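Local coordinates for protein catalase (PDB 4B7H) that catalyses the breakdown of hydrogen peroxide to water and oxygen at a haem iron, a reaction that nitric oxide inhibits, at residues 64-69 with 111-116; 105-110 with 201-206; 162-165 with 170-173; 249-252 with 256-259. One frame throughout, in Å; residues are numbered along the deposited sequence. Where two conformers were deposited one is given.

Contact 1. Residues 64-69 with 111-116; sequences VPERIP and AGEQGS. With HEM (protoporphyrin IX containing Fe), chain E.
The E66 carboxylate is approached from above its plane by Q114 N, which in the conformer given sits 40° out of that plane and donates to E66 OE1 at 2.9 Å and 148°. Its other oxygen, E66 OE2, lies 3.2 Å from E113 CB. The E113 carboxylate is turned nearly parallel to that of E66. At the edge of the R67 guanidinium, R67 NE donates to the propionate oxygen HEM O1D at 2.9 Å, while R67 NH1 and NH2 are taken up by E324 O and I323 O.

Segment 64-69 lines the haem pocket with R67, I68 and P69, and P69 touches the bound nitric oxide; 111-116 is the loop after strand 100-108. E66 reaches that loop because its CG stands between the backbone N and the carbonyl carbon (chi1 71°). There it meets a type I turn, E113 to S116, in which E113 O receives both S116 N at 3.1 Å and S116 OG at 2.7 Å. Q114 of a second subunit packs on E66.

E66 OE2 and E113 OE2 stand 5.2 Å apart; the salt bridge from R164 to E113 probably offsets their repulsion, and the Q114 N-H, in this conformer at least, would give the buried E66 a partner.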
# COMPACT_ATOMS: atom_id res chain seq x y z
N VAL A 64 10.48 -1.97 -2.63
CA VAL A 64 9.65 -1.93 -1.44
C VAL A 64 10.38 -1.04 -0.43
O VAL A 64 11.57 -0.78 -0.59
CB VAL A 64 9.44 -3.35 -0.90
CG1 VAL A 64 8.66 -4.17 -1.91
CG2 VAL A 64 10.79 -4.02 -0.61
N PRO A 65 9.67 -0.54 0.60
CA PRO A 65 10.38 0.28 1.59
C PRO A 65 11.52 -0.51 2.24
O PRO A 65 11.35 -1.66 2.65
CB PRO A 65 9.30 0.60 2.62
CG PRO A 65 8.00 0.43 1.87
CD PRO A 65 8.26 -0.72 0.96
N GLU A 66 12.70 0.11 2.32
CA GLU A 66 13.80 -0.52 3.04
C GLU A 66 13.53 -0.41 4.54
O GLU A 66 12.73 0.43 4.98
CB GLU A 66 15.13 0.15 2.67
CG GLU A 66 15.28 1.56 3.25
CD GLU A 66 16.55 2.29 2.79
OE1 GLU A 66 17.09 1.96 1.71
OE2 GLU A 66 16.99 3.21 3.52
N ARG A 67 14.19 -1.25 5.34
CA ARG A 67 14.08 -1.13 6.79
C ARG A 67 14.54 0.24 7.29
O ARG A 67 15.52 0.80 6.78
CB ARG A 67 14.99 -2.15 7.47
CG ARG A 67 14.60 -3.58 7.27
CD ARG A 67 15.84 -4.44 7.52
NE ARG A 67 15.52 -5.86 7.54
CZ ARG A 67 15.26 -6.58 6.46
NH1 ARG A 67 15.30 -6.02 5.24
NH2 ARG A 67 14.96 -7.87 6.58
N ILE A 68 13.86 0.74 8.31
CA ILE A 68 14.40 1.84 9.11
C ILE A 68 14.46 1.41 10.58
O ILE A 68 13.43 1.07 11.17
CB ILE A 68 13.58 3.16 8.94
CG1 ILE A 68 14.16 4.24 9.86
CG2 ILE A 68 12.08 2.96 9.19
CD1 ILE A 68 13.55 5.64 9.67
N PRO A 69 15.67 1.35 11.16
CA PRO A 69 16.99 1.45 10.54
C PRO A 69 17.44 0.07 10.06
O PRO A 69 16.58 -0.81 9.88
CB PRO A 69 17.87 1.96 11.70
CG PRO A 69 17.10 1.63 12.98
CD PRO A 69 15.78 1.01 12.59
N ALA A 111 22.60 3.12 10.12
CA ALA A 111 22.15 4.42 9.61
C ALA A 111 21.94 4.49 8.10
O ALA A 111 20.99 5.13 7.63
CB ALA A 111 23.10 5.52 10.06
N GLY A 112 22.83 3.88 7.35
CA GLY A 112 22.82 4.03 5.91
C GLY A 112 21.66 3.34 5.21
O GLY A 112 21.05 2.40 5.74
N GLU A 113 21.35 3.81 4.00
CA GLU A 113 20.29 3.23 3.19
C GLU A 113 20.79 2.02 2.41
O GLU A 113 21.95 1.65 2.50
CB GLU A 113 19.72 4.30 2.26
CG GLU A 113 19.17 5.52 3.02
CD GLU A 113 20.23 6.54 3.41
OE1 GLU A 113 21.40 6.40 3.00
OE2 GLU A 113 19.90 7.49 4.14
N GLN A 114 19.91 1.49 1.57
CA GLN A 114 20.13 0.26 0.81
C GLN A 114 21.41 0.13 0.01
O GLN A 114 21.87 -0.98 -0.22
CB GLN A 114 18.98 0.07 -0.16
CG GLN A 114 18.02 -0.99 0.25
CD GLN A 114 17.14 -1.40 -0.90
OE1 GLN A 114 16.51 -0.55 -1.53
NE2 GLN A 114 17.13 -2.68 -1.22
N GLY A 115 21.95 1.24 -0.47
CA GLY A 115 23.07 1.17 -1.38
C GLY A 115 24.37 1.57 -0.74
O GLY A 115 25.41 1.63 -1.41
N SER A 116 24.31 1.83 0.57
CA SER A 116 25.39 2.47 1.33
C SER A 116 26.45 1.44 1.74
O SER A 116 26.18 0.24 1.72
CB SER A 116 24.86 3.20 2.57
OG SER A 116 24.33 2.31 3.53
CHA HEM E . 15.91 -3.19 12.95
CHB HEM E . 13.14 -0.83 16.16
CHC HEM E . 16.81 -0.96 19.32
CHD HEM E . 18.76 -4.50 16.69
C1A HEM E . 14.85 -2.53 13.53
C2A HEM E . 13.56 -2.29 12.92
C3A HEM E . 12.80 -1.65 13.82
C4A HEM E . 13.58 -1.46 15.02
CMA HEM E . 11.35 -1.18 13.68
CAA HEM E . 13.17 -2.72 11.49
CBA HEM E . 12.63 -4.15 11.53
CGA HEM E . 12.04 -4.58 10.21
O1A HEM E . 12.22 -5.78 9.87
O2A HEM E . 11.39 -3.78 9.50
C1B HEM E . 13.89 -0.62 17.29
C2B HEM E . 13.49 0.12 18.46
C3B HEM E . 14.52 0.10 19.33
C4B HEM E . 15.59 -0.68 18.73
CMB HEM E . 12.11 0.81 18.61
CAB HEM E . 14.65 0.71 20.74
CBB HEM E . 13.59 0.90 21.53
C1C HEM E . 17.57 -2.06 18.97
C2C HEM E . 18.48 -2.81 19.83
C3C HEM E . 19.02 -3.79 19.08
C4C HEM E . 18.44 -3.69 17.75
CMC HEM E . 18.77 -2.49 21.31
CAC HEM E . 20.00 -4.92 19.47
CBC HEM E . 20.07 -5.42 20.71
C1D HEM E . 18.22 -4.41 15.44
C2D HEM E . 18.67 -5.20 14.35
C3D HEM E . 17.80 -4.81 13.18
C4D HEM E . 16.89 -3.82 13.68
CMD HEM E . 19.80 -6.23 14.35
CAD HEM E . 17.88 -5.41 11.79
CBD HEM E . 17.21 -6.78 11.81
CGD HEM E . 17.41 -7.36 10.44
O1D HEM E . 16.41 -7.55 9.70
O2D HEM E . 18.59 -7.60 10.07
NA HEM E . 14.84 -2.01 14.82
NB HEM E . 15.18 -1.10 17.48
NC HEM E . 17.57 -2.63 17.71
ND HEM E . 17.18 -3.59 15.02
FE HEM E . 16.23 -2.30 16.24

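Contact 2. Residues 105-110 with 201-206; sequences VRFSTV and KTSRHQ. With HEM (protoporphyrin IX containing Fe), chain E.
Packing carries the contact between F107 and S203. S203 CB sits over one face of the F107 ring, 3.7 Å from its centroid and only 17° off the ring normal, a CH-pi contact. V105 CG2 lies on the opposite face, so the ring is sandwiched between C-H groups from its own strand and from the loop 201-206. F126 meets it edge-to-face, and L259 and L312 pack against it as well. Beside the ring, Q206 NE2 approaches F107 CD1 obliquely at 3.6 Å, with the amide tilted from the ring plane.

F107 belongs to strand 100-108 of the antiparallel beta-barrel that forms the core of the catalase fold, and the loop after helix 187-194 packs on that strand here. The loop is shaped by an ST motif: T202 OG1 accepts from H205 N at 3.0 Å, and it also shares a 2.6 Å hydrogen bond with H205 ND1.

Polar bonds hold the flanking groups. S203 OG, 3.6 Å from F107 CB, is hydrogen-bonded to H74 NE2, which fixes the rotation of the serine above the ring. A weak bond joins Q206 NE2 to S203 O at 3.3 Å.

Charge enters through R106, the neighbour of F107 on the strand. With CG anti to its backbone N (chi1 -174°) and an extended chain, it carries its guanidinium to the haem, where R106 NH1 donates in plane to the propionate oxygen HEM O2D at 2.7 Å and 161°. R106 NH1 is also hydrogen-bonded to H70 O.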
# COMPACT_ATOMS: atom_id res chain seq x y z
N VAL A 105 20.23 -15.87 9.64
CA VAL A 105 20.87 -14.71 10.24
C VAL A 105 20.89 -13.57 9.25
O VAL A 105 21.02 -13.79 8.05
CB VAL A 105 22.32 -15.03 10.74
CG1 VAL A 105 23.27 -15.28 9.57
CG2 VAL A 105 22.85 -13.92 11.62
N ARG A 106 20.72 -12.34 9.73
CA ARG A 106 20.97 -11.15 8.92
C ARG A 106 21.91 -10.23 9.69
O ARG A 106 21.70 -9.95 10.88
CB ARG A 106 19.67 -10.44 8.53
CG ARG A 106 19.86 -9.26 7.55
CD ARG A 106 18.52 -8.71 7.11
NE ARG A 106 18.62 -7.56 6.19
CZ ARG A 106 18.81 -6.30 6.58
NH1 ARG A 106 18.95 -6.01 7.88
NH2 ARG A 106 18.86 -5.32 5.67
N PHE A 107 22.96 -9.79 9.01
CA PHE A 107 23.91 -8.81 9.53
C PHE A 107 23.64 -7.50 8.81
O PHE A 107 23.14 -7.50 7.68
CB PHE A 107 25.34 -9.23 9.23
CG PHE A 107 25.73 -10.56 9.83
CD1 PHE A 107 26.06 -10.67 11.18
CD2 PHE A 107 25.81 -11.70 9.04
CE1 PHE A 107 26.43 -11.88 11.73
CE2 PHE A 107 26.18 -12.91 9.58
CZ PHE A 107 26.49 -13.01 10.92
N SER A 108 24.02 -6.38 9.41
CA SER A 108 23.66 -5.09 8.82
C SER A 108 24.46 -3.96 9.44
O SER A 108 25.11 -4.14 10.47
CB SER A 108 22.17 -4.82 9.06
OG SER A 108 21.86 -4.91 10.44
N THR A 109 24.40 -2.79 8.82
CA THR A 109 24.76 -1.54 9.49
C THR A 109 23.45 -0.96 10.03
O THR A 109 22.43 -1.64 10.01
CB THR A 109 25.45 -0.56 8.54
OG1 THR A 109 24.62 -0.36 7.40
CG2 THR A 109 26.81 -1.09 8.10
N VAL A 110 23.47 0.29 10.51
CA VAL A 110 22.29 0.91 11.10
C VAL A 110 21.75 2.11 10.33
O VAL A 110 20.58 2.14 9.94
CB VAL A 110 22.55 1.34 12.56
CG1 VAL A 110 21.33 2.09 13.13
CG2 VAL A 110 22.91 0.14 13.41
N LYS A 201 36.10 -5.84 10.25
CA LYS A 201 36.38 -6.06 8.83
C LYS A 201 35.25 -6.80 8.13
O LYS A 201 34.91 -6.48 6.98
CB LYS A 201 37.70 -6.82 8.63
CG LYS A 201 38.92 -6.04 9.06
CD LYS A 201 40.20 -6.75 8.66
CE LYS A 201 41.42 -5.98 9.13
NZ LYS A 201 42.69 -6.53 8.59
N THR A 202 34.68 -7.80 8.79
CA THR A 202 33.66 -8.64 8.18
C THR A 202 32.54 -8.93 9.17
O THR A 202 32.63 -8.58 10.36
CB THR A 202 34.23 -10.01 7.73
OG1 THR A 202 34.39 -10.85 8.88
CG2 THR A 202 35.57 -9.87 7.00
N SER A 203 31.50 -9.59 8.69
CA SER A 203 30.45 -10.07 9.57
C SER A 203 30.89 -11.27 10.41
O SER A 203 30.29 -11.55 11.45
CB SER A 203 29.23 -10.48 8.76
OG SER A 203 28.70 -9.38 8.06
N ARG A 204 31.91 -11.98 9.93
CA ARG A 204 32.39 -13.19 10.59
C ARG A 204 33.35 -12.89 11.74
O ARG A 204 33.52 -13.71 12.64
CB ARG A 204 33.09 -14.10 9.58
CG ARG A 204 32.24 -14.44 8.36
CD ARG A 204 33.00 -15.32 7.36
NE ARG A 204 34.06 -14.58 6.69
CZ ARG A 204 35.35 -14.92 6.69
NH1 ARG A 204 35.77 -16.01 7.33
NH2 ARG A 204 36.22 -14.16 6.04
N HIS A 205 33.96 -11.71 11.69
CA HIS A 205 34.99 -11.32 12.65
C HIS A 205 34.49 -10.32 13.68
O HIS A 205 35.13 -9.29 13.95
CB HIS A 205 36.20 -10.76 11.90
CG HIS A 205 36.91 -11.78 11.06
ND1 HIS A 205 36.57 -12.05 9.75
CD2 HIS A 205 37.92 -12.62 11.36
CE1 HIS A 205 37.36 -12.99 9.28
NE2 HIS A 205 38.18 -13.37 10.24
N GLN A 206 33.33 -10.62 14.26
CA GLN A 206 32.74 -9.82 15.33
C GLN A 206 31.92 -10.75 16.20
O GLN A 206 31.40 -11.77 15.72
CB GLN A 206 31.83 -8.72 14.75
CG GLN A 206 30.58 -9.29 14.09
CD GLN A 206 29.79 -8.27 13.31
OE1 GLN A 206 30.00 -7.06 13.43
NE2 GLN A 206 28.86 -8.77 12.50
CHA HEM E . 15.91 -3.19 12.95
CHB HEM E . 13.14 -0.83 16.16
CHC HEM E . 16.81 -0.96 19.32
CHD HEM E . 18.76 -4.50 16.69
C1A HEM E . 14.85 -2.53 13.53
C2A HEM E . 13.56 -2.29 12.92
C3A HEM E . 12.80 -1.65 13.82
C4A HEM E . 13.58 -1.46 15.02
CMA HEM E . 11.35 -1.18 13.68
CAA HEM E . 13.17 -2.72 11.49
CBA HEM E . 12.63 -4.15 11.53
CGA HEM E . 12.04 -4.58 10.21
O1A HEM E . 12.22 -5.78 9.87
O2A HEM E . 11.39 -3.78 9.50
C1B HEM E . 13.89 -0.62 17.29
C2B HEM E . 13.49 0.12 18.46
C3B HEM E . 14.52 0.10 19.33
C4B HEM E . 15.59 -0.68 18.73
CMB HEM E . 12.11 0.81 18.61
CAB HEM E . 14.65 0.71 20.74
CBB HEM E . 13.59 0.90 21.53
C1C HEM E . 17.57 -2.06 18.97
C2C HEM E . 18.48 -2.81 19.83
C3C HEM E . 19.02 -3.79 19.08
C4C HEM E . 18.44 -3.69 17.75
CMC HEM E . 18.77 -2.49 21.31
CAC HEM E . 20.00 -4.92 19.47
CBC HEM E . 20.07 -5.42 20.71
C1D HEM E . 18.22 -4.41 15.44
C2D HEM E . 18.67 -5.20 14.35
C3D HEM E . 17.80 -4.81 13.18
C4D HEM E . 16.89 -3.82 13.68
CMD HEM E . 19.80 -6.23 14.35
CAD HEM E . 17.88 -5.41 11.79
CBD HEM E . 17.21 -6.78 11.81
CGD HEM E . 17.41 -7.36 10.44
O1D HEM E . 16.41 -7.55 9.70
O2D HEM E . 18.59 -7.60 10.07
NA HEM E . 14.84 -2.01 14.82
NB HEM E . 15.18 -1.10 17.48
NC HEM E . 17.57 -2.63 17.71
ND HEM E . 17.18 -3.59 15.02
FE HEM E . 16.23 -2.30 16.24

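Contact 3. Residues 162-165 with 170-173; sequences QKRL and LRDA
L165 N donates to L170 O at 2.8 Å and 168°, a nearly straight bond that pinches the loop between helices 155-162 and 173-182, and the CA of R164 comes within 4.3 Å of the CA of R171. This loop leads directly into helix 173-182: D172 is its N-cap, with D172 OD2 accepting from M175 N.

Among the side chains, R171 does most of the gripping. Bent at chi3 (76°), it folds back so that NE and NH2 both donate, side-on, to the single acceptor Q162 O, with R171 NE and R171 NH2 each 2.9 Å from it. The oxygen lies close to the guanidinium plane, and both N-H groups point to it. R164 turns one face of its guanidinium to R171 CG. Besides its bond to E113, R164 forms a salt bridge through NH1 with D253 of a second subunit; these carboxylates probably offset the like charges of R164 and R171, whose nearest charged atoms, R164 NH2 and R171 NE, are 5.9 Å apart. L165 CG packs on D172 CB at 3.8 Å, a small apolar contact beside the capping carboxylate.

A water bridges the two arms, donating to K163 O at 2.8 Å and accepting from D172 N at 3.0 Å.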
# COMPACT_ATOMS: atom_id res chain seq x y z
N GLN A 162 21.16 10.25 13.34
CA GLN A 162 22.14 9.47 12.58
C GLN A 162 21.90 9.45 11.08
O GLN A 162 22.77 8.98 10.32
CB GLN A 162 22.13 8.04 13.09
CG GLN A 162 22.75 7.94 14.47
CD GLN A 162 24.25 8.11 14.40
OE1 GLN A 162 24.91 7.44 13.59
NE2 GLN A 162 24.79 9.01 15.21
N LYS A 163 20.74 9.94 10.65
CA LYS A 163 20.35 9.94 9.25
C LYS A 163 20.52 11.34 8.64
O LYS A 163 21.49 12.02 8.96
CB LYS A 163 18.94 9.34 9.06
CG LYS A 163 18.91 7.82 9.28
CD LYS A 163 17.51 7.26 9.07
CE LYS A 163 17.49 5.76 8.77
NZ LYS A 163 18.06 5.44 7.43
N ARG A 164 19.62 11.77 7.76
CA ARG A 164 19.86 12.98 6.99
C ARG A 164 19.05 14.17 7.45
O ARG A 164 17.88 14.03 7.84
CB ARG A 164 19.60 12.71 5.51
CG ARG A 164 20.46 11.59 4.98
CD ARG A 164 20.04 11.07 3.61
NE ARG A 164 20.86 9.91 3.29
CZ ARG A 164 22.10 9.98 2.80
NH1 ARG A 164 22.63 11.16 2.51
NH2 ARG A 164 22.79 8.86 2.59
N LEU A 165 19.66 15.35 7.38
CA LEU A 165 18.97 16.61 7.64
C LEU A 165 17.74 16.75 6.75
O LEU A 165 17.77 16.36 5.57
CB LEU A 165 19.92 17.78 7.38
CG LEU A 165 21.12 17.93 8.31
CD1 LEU A 165 22.04 19.02 7.80
CD2 LEU A 165 20.65 18.25 9.72
N LEU A 170 21.53 15.57 3.66
CA LEU A 170 22.91 15.26 4.04
C LEU A 170 22.98 14.76 5.48
O LEU A 170 22.30 15.30 6.35
CB LEU A 170 23.81 16.49 3.90
CG LEU A 170 23.94 17.08 2.50
CD1 LEU A 170 24.83 18.32 2.52
CD2 LEU A 170 24.47 16.04 1.52
N ARG A 171 23.79 13.73 5.72
CA ARG A 171 24.15 13.36 7.10
C ARG A 171 24.98 14.49 7.70
O ARG A 171 25.56 15.31 6.97
CB ARG A 171 24.90 12.04 7.13
CG ARG A 171 24.09 10.87 6.58
CD ARG A 171 24.83 9.55 6.78
NE ARG A 171 24.76 9.11 8.17
CZ ARG A 171 25.64 8.31 8.76
NH1 ARG A 171 26.70 7.85 8.10
NH2 ARG A 171 25.46 7.96 10.04
N ASP A 172 25.06 14.56 9.02
CA ASP A 172 25.59 15.77 9.64
C ASP A 172 26.23 15.49 10.99
O ASP A 172 25.56 15.05 11.93
CB ASP A 172 24.47 16.80 9.78
CG ASP A 172 24.98 18.15 10.23
OD1 ASP A 172 25.65 18.82 9.41
OD2 ASP A 172 24.72 18.54 11.39
N ALA A 173 27.52 15.81 11.10
CA ALA A 173 28.27 15.61 12.33
C ALA A 173 27.71 16.43 13.49
O ALA A 173 27.63 15.92 14.62
CB ALA A 173 29.75 15.94 12.12
O HOH W 1 23.66 12.39 10.64

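Contact 4. Residues 249-252 with 256-259; sequences GENA and REDL
N251 and E257 face each other across the short link between two helices, 241-250 and 254-264, a tight helix-loop-helix connection. N251 is the first residue to leave the helical backbone angles at the end of the first helix, and it opens an Asx turn: N251 OD1 accepts from D253 N, two residues on.

One hydrogen bond makes the direct contact. N251 ND2 donates to E257 OE1 at 3.0 Å with an N-H...O angle of 146°. The donor stands 40° above the carboxylate plane, and the amide and carboxylate planes are close to perpendicular, so the two groups meet crosswise instead of edge to edge. Both residues place CG anti to the backbone N (chi1 -173° for N251), and the extended chain of E257 brings its carboxylate across to the amide. With OD1 engaged in the turn and ND2 bonded to E257, the two bonds together fix which way round the amide lies.

Hydrogen bonds to D118 hold the flanking backbone on both sides of the link. A backbone bond ties A252 to D118, and D118 OD2 accepts from R256 N.

Packing is slight between these segments; only 62 Å² is buried between them, and N251 and E257 are both partly exposed. A second subunit lies alongside instead: its L170 packs on E257, and its G169 O accepts a hydrogen bond from R256 NH1.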
# COMPACT_ATOMS: atom_id res chain seq x y z
N GLY A 249 34.76 2.89 -0.23
CA GLY A 249 34.79 3.33 -1.61
C GLY A 249 35.11 2.23 -2.61
O GLY A 249 34.57 2.21 -3.72
N GLU A 250 36.00 1.32 -2.22
CA GLU A 250 36.45 0.25 -3.12
C GLU A 250 35.39 -0.83 -3.32
O GLU A 250 35.23 -1.37 -4.42
CB GLU A 250 37.72 -0.39 -2.57
CG GLU A 250 38.91 0.54 -2.49
CD GLU A 250 40.14 -0.14 -1.93
OE1 GLU A 250 39.99 -1.02 -1.05
OE2 GLU A 250 41.26 0.21 -2.36
N ASN A 251 34.71 -1.18 -2.24
CA ASN A 251 33.65 -2.18 -2.31
C ASN A 251 32.61 -1.88 -1.25
O ASN A 251 32.79 -2.26 -0.09
CB ASN A 251 34.20 -3.59 -2.14
CG ASN A 251 33.15 -4.67 -2.39
OD1 ASN A 251 31.97 -4.36 -2.61
ND2 ASN A 251 33.56 -5.93 -2.36
N ALA A 252 31.52 -1.23 -1.65
CA ALA A 252 30.46 -0.89 -0.72
C ALA A 252 29.80 -2.13 -0.13
O ALA A 252 29.14 -2.06 0.90
CB ALA A 252 29.42 -0.02 -1.40
N ARG A 256 29.02 -8.11 2.68
CA ARG A 256 28.08 -8.96 1.95
C ARG A 256 28.84 -9.97 1.09
O ARG A 256 28.57 -11.17 1.13
CB ARG A 256 27.16 -8.09 1.08
CG ARG A 256 26.14 -8.87 0.27
CD ARG A 256 25.22 -7.95 -0.54
NE ARG A 256 24.43 -7.06 0.32
CZ ARG A 256 23.40 -6.33 -0.10
NH1 ARG A 256 23.03 -6.37 -1.38
NH2 ARG A 256 22.74 -5.57 0.76
N GLU A 257 29.81 -9.47 0.33
CA GLU A 257 30.58 -10.32 -0.56
C GLU A 257 31.44 -11.30 0.23
O GLU A 257 31.56 -12.47 -0.15
CB GLU A 257 31.43 -9.47 -1.50
CG GLU A 257 32.17 -10.27 -2.56
CD GLU A 257 32.48 -9.46 -3.81
OE1 GLU A 257 32.31 -8.22 -3.80
OE2 GLU A 257 32.88 -10.07 -4.82
N ASP A 258 32.04 -10.83 1.32
CA ASP A 258 32.86 -11.71 2.14
C ASP A 258 32.08 -12.91 2.67
O ASP A 258 32.57 -14.04 2.64
CB ASP A 258 33.48 -10.95 3.31
CG ASP A 258 34.10 -11.88 4.33
OD1 ASP A 258 35.29 -12.23 4.18
OD2 ASP A 258 33.39 -12.27 5.29
N LEU A 259 30.87 -12.66 3.17
CA LEU A 259 30.09 -13.76 3.76
C LEU A 259 29.65 -14.75 2.68
O LEU A 259 29.73 -15.97 2.88
CB LEU A 259 28.90 -13.23 4.58
CG LEU A 259 28.04 -14.32 5.24
CD1 LEU A 259 28.84 -15.10 6.28
CD2 LEU A 259 26.79 -13.72 5.86

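From the N terminus, residues 64-69 follow helix 50-59 and are joined by contact 1 to 111-116, enclosing a loop that holds strands 73-82 and 100-108. Contact 2 starts within that loop, at 105-110, and closes far downstream at 201-206, so the two cross; each also reaches a haem propionate. Contact 3 is nested inside the long loop of contact 2, pinching off four residues between two helices, and touches contact 1 through the salt bridge of R164 with E113. Contact 4 follows in series, closing a three-residue link between helices 241-250 and 254-264, and the latter joins contact 2 through D258 and R204. Contacts 1, 3 and 4 also border a second subunit.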